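Local coordinates for esterase (PDB 5EGN), which probably hydrolyses the lactone ring of N-acyl homoserine lactones, the signals of bacterial quorum sensing, as a member of the alpha/beta hydrolase fold, at residues I94-L102 against N113-L122. The protein carries 2 engineered substitutions. Numbering follows the deposited sequence.
Sequences IGGMIAMQL and NLILSSGTGL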
loop_
_atom_site.group_PDB
_atom_site.type_symbol
_atom_site.label_atom_id
_atom_site.label_comp_id
_atom_site.label_asym_id
_atom_site.label_seq_id
_atom_site.Cartn_x
_atom_site.Cartn_y
_atom_site.Cartn_z
ATOM N N ILE A 94 -4.631 17.423 -2.044
ATOM C CA ILE A 94 -4.767 18.085 -0.758
ATOM C C ILE A 94 -3.458 18.000 0.021
ATOM O O ILE A 94 -3.180 18.842 0.871
ATOM C CB ILE A 94 -5.920 17.477 0.074
ATOM C CG1 ILE A 94 -6.265 18.382 1.259
ATOM C CG2 ILE A 94 -5.577 16.071 0.542
ATOM C CD1 ILE A 94 -7.398 17.864 2.109
ATOM N N GLY A 95 -2.647 16.993 -0.286
ATOM C CA GLY A 95 -1.340 16.857 0.329
ATOM C C GLY A 95 -0.444 18.012 -0.075
ATOM O O GLY A 95 0.362 18.497 0.720
ATOM N N GLY A 96 -0.590 18.450 -1.322
ATOM C CA GLY A 96 0.131 19.608 -1.816
ATOM C C GLY A 96 -0.299 20.861 -1.079
ATOM O O GLY A 96 0.529 21.709 -0.739
ATOM N N MET A 97 -1.602 20.970 -0.832
ATOM C CA MET A 97 -2.149 22.061 -0.033
ATOM C C MET A 97 -1.514 22.085 1.350
ATOM O O MET A 97 -1.080 23.132 1.832
ATOM C CB MET A 97 -3.666 21.931 0.103
ATOM C CG MET A 97 -4.420 21.879 -1.207
ATOM S SD MET A 97 -6.202 21.857 -0.945
ATOM C CE MET A 97 -6.778 21.682 -2.628
ATOM N N ILE A 98 -1.468 20.914 1.979
ATOM C CA ILE A 98 -0.898 20.759 3.312
ATOM C C ILE A 98 0.571 21.168 3.332
ATOM O O ILE A 98 1.019 21.863 4.246
ATOM C CB ILE A 98 -1.041 19.306 3.812
ATOM C CG1 ILE A 98 -2.519 18.940 3.958
ATOM C CG2 ILE A 98 -0.328 19.121 5.138
ATOM C CD1 ILE A 98 -2.765 17.469 4.204
ATOM N N ALA A 99 1.312 20.744 2.313
ATOM C CA ALA A 99 2.724 21.093 2.196
ATOM C C ALA A 99 2.927 22.601 2.039
ATOM O O ALA A 99 3.827 23.180 2.650
ATOM C CB ALA A 99 3.354 20.351 1.026
ATOM N N MET A 100 2.091 23.233 1.220
ATOM C CA MET A 100 2.189 24.675 0.994
ATOM C C MET A 100 1.877 25.461 2.269
ATOM O O MET A 100 2.608 26.390 2.639
ATOM C CB MET A 100 1.256 25.104 -0.142
ATOM C CG MET A 100 1.757 24.710 -1.527
ATOM S SD MET A 100 0.778 25.369 -2.894
ATOM C CE MET A 100 -0.646 24.283 -2.856
ATOM N N GLN A 101 0.793 25.078 2.937
ATOM C CA GLN A 101 0.432 25.661 4.223
ATOM C C GLN A 101 1.573 25.484 5.220
ATOM O O GLN A 101 1.840 26.360 6.044
ATOM C CB GLN A 101 -0.846 25.020 4.763
ATOM C CG GLN A 101 -1.510 25.813 5.866
ATOM C CD GLN A 101 -1.980 27.169 5.390
ATOM O OE1 GLN A 101 -2.767 27.269 4.450
ATOM N NE2 GLN A 101 -1.487 28.222 6.027
ATOM N N LEU A 102 2.248 24.343 5.128
ATOM C CA LEU A 102 3.383 24.047 5.991
ATOM C C LEU A 102 4.550 24.982 5.687
ATOM O O LEU A 102 5.280 25.382 6.592
ATOM C CB LEU A 102 3.806 22.584 5.831
ATOM C CG LEU A 102 4.716 21.972 6.899
ATOM C CD1 LEU A 102 4.437 20.487 7.024
ATOM C CD2 LEU A 102 6.181 22.203 6.573
ATOM N N ASN A 113 9.936 21.006 -1.685
ATOM C CA ASN A 113 8.623 20.445 -1.966
ATOM C C ASN A 113 8.507 19.806 -3.343
ATOM O O ASN A 113 9.013 20.337 -4.332
ATOM C CB ASN A 113 7.550 21.529 -1.832
ATOM C CG ASN A 113 7.664 22.304 -0.537
ATOM O OD1 ASN A 113 7.355 21.790 0.537
ATOM N ND2 ASN A 113 8.102 23.553 -0.635
ATOM N N LEU A 114 7.845 18.656 -3.395
ATOM C CA LEU A 114 7.351 18.125 -4.658
ATOM C C LEU A 114 5.828 18.169 -4.612
ATOM O O LEU A 114 5.195 17.367 -3.929
ATOM C CB LEU A 114 7.853 16.700 -4.918
ATOM C CG LEU A 114 7.740 16.197 -6.367
ATOM C CD1 LEU A 114 8.742 15.089 -6.644
ATOM C CD2 LEU A 114 6.334 15.719 -6.709
ATOM N N ILE A 115 5.250 19.121 -5.337
ATOM C CA ILE A 115 3.802 19.267 -5.405
ATOM C C ILE A 115 3.246 18.491 -6.593
ATOM O O ILE A 115 3.504 18.844 -7.743
ATOM C CB ILE A 115 3.391 20.745 -5.526
ATOM C CG1 ILE A 115 4.139 21.590 -4.500
ATOM C CG2 ILE A 115 1.894 20.900 -5.323
ATOM C CD1 ILE A 115 3.676 21.349 -3.087
ATOM N N LEU A 116 2.491 17.432 -6.316
ATOM C CA LEU A 116 1.915 16.619 -7.381
ATOM C C LEU A 116 0.415 16.834 -7.529
ATOM O O LEU A 116 -0.356 16.526 -6.620
ATOM C CB LEU A 116 2.186 15.134 -7.141
ATOM C CG LEU A 116 1.605 14.229 -8.230
ATOM C CD1 LEU A 116 2.442 14.318 -9.495
ATOM C CD2 LEU A 116 1.486 12.790 -7.757
ATOM N N SER A 117 0.019 17.360 -8.686
ATOM C CA SER A 117 -1.387 17.518 -9.052
ATOM C C SER A 117 -2.200 18.249 -7.989
ATOM O O SER A 117 -3.143 17.693 -7.431
ATOM C CB SER A 117 -2.014 16.151 -9.332
ATOM O OG SER A 117 -1.290 15.450 -10.328
ATOM N N SER A 118 -1.839 19.497 -7.713
ATOM C CA SER A 118 -2.545 20.277 -6.705
ATOM C C SER A 118 -2.900 21.667 -7.220
ATOM O O SER A 118 -2.702 21.977 -8.395
ATOM C CB SER A 118 -1.707 20.390 -5.432
ATOM O OG SER A 118 -2.479 20.895 -4.359
ATOM N N GLY A 119 -3.428 22.499 -6.327
ATOM C CA GLY A 119 -3.845 23.844 -6.677
ATOM C C GLY A 119 -4.353 24.596 -5.462
ATOM O O GLY A 119 -4.288 24.093 -4.339
ATOM N N THR A 120 -4.857 25.805 -5.682
ATOM C CA THR A 120 -5.442 26.591 -4.602
ATOM C C THR A 120 -6.690 27.311 -5.101
ATOM O O THR A 120 -6.816 27.592 -6.293
ATOM C CB THR A 120 -4.435 27.609 -4.025
ATOM O OG1 THR A 120 -4.978 28.205 -2.841
ATOM C CG2 THR A 120 -4.120 28.694 -5.037
ATOM N N GLY A 121 -7.611 27.603 -4.187
ATOM C CA GLY A 121 -8.908 28.134 -4.563
ATOM C C GLY A 121 -9.604 27.149 -5.480
ATOM O O GLY A 121 -10.185 27.527 -6.497
ATOM N N LEU A 122 -9.530 25.873 -5.114
ATOM C CA LEU A 122 -10.008 24.789 -5.963
ATOM C C LEU A 122 -11.512 24.863 -6.185
ATOM O O LEU A 122 -11.997 24.621 -7.289
ATOM C CB LEU A 122 -9.641 23.437 -5.350
ATOM C CG LEU A 122 -9.432 22.275 -6.322
ATOM C CD1 LEU A 122 -8.122 22.450 -7.074
ATOM C CD2 LEU A 122 -9.464 20.946 -5.587
#
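Ser118 OG sits against the first turn of helix 94-105, 3.6 Å from Met97 N and 3.8 Å from Met97 CG. Its hydrogen bond goes to Ser93 O, just before the helix. The hydroxyl gets there with OG anti to the backbone N (chi1 -168°). Gly96 lies over strand 110-116, its CA 5.1 Å from Ile115 CA. Ile115 CG2 and Ser118 CB both pack on Gly96 CA, where no side chain intervenes. Ile115 CD1 packs against the helix, 3.9 Å from Gly96 O, and also meets Ala99 CB. Met100 crosses Ile115 at about a right angle, then bends at chi3 (-77°) to bring CE 3.9 Å from Gly119 O. Met97 stays extended beyond CG and runs past Gly119 O, so that CE meets Leu122 CD2 at 4.1 Å. Replacing Met97 with an alanine is likely to leave Leu122 without this apolar partner and open a gap beside Gly119. Trp193 also touches both methionines. The contact belongs to a beta-alpha-beta unit, whose helix begins within a probable nucleophile elbow that includes Ser93 and Gly95. No hydrogen bond joins the two segments; van der Waals packing holds the helix on strand and loop, beside the Ser118 bond to Ser93 O.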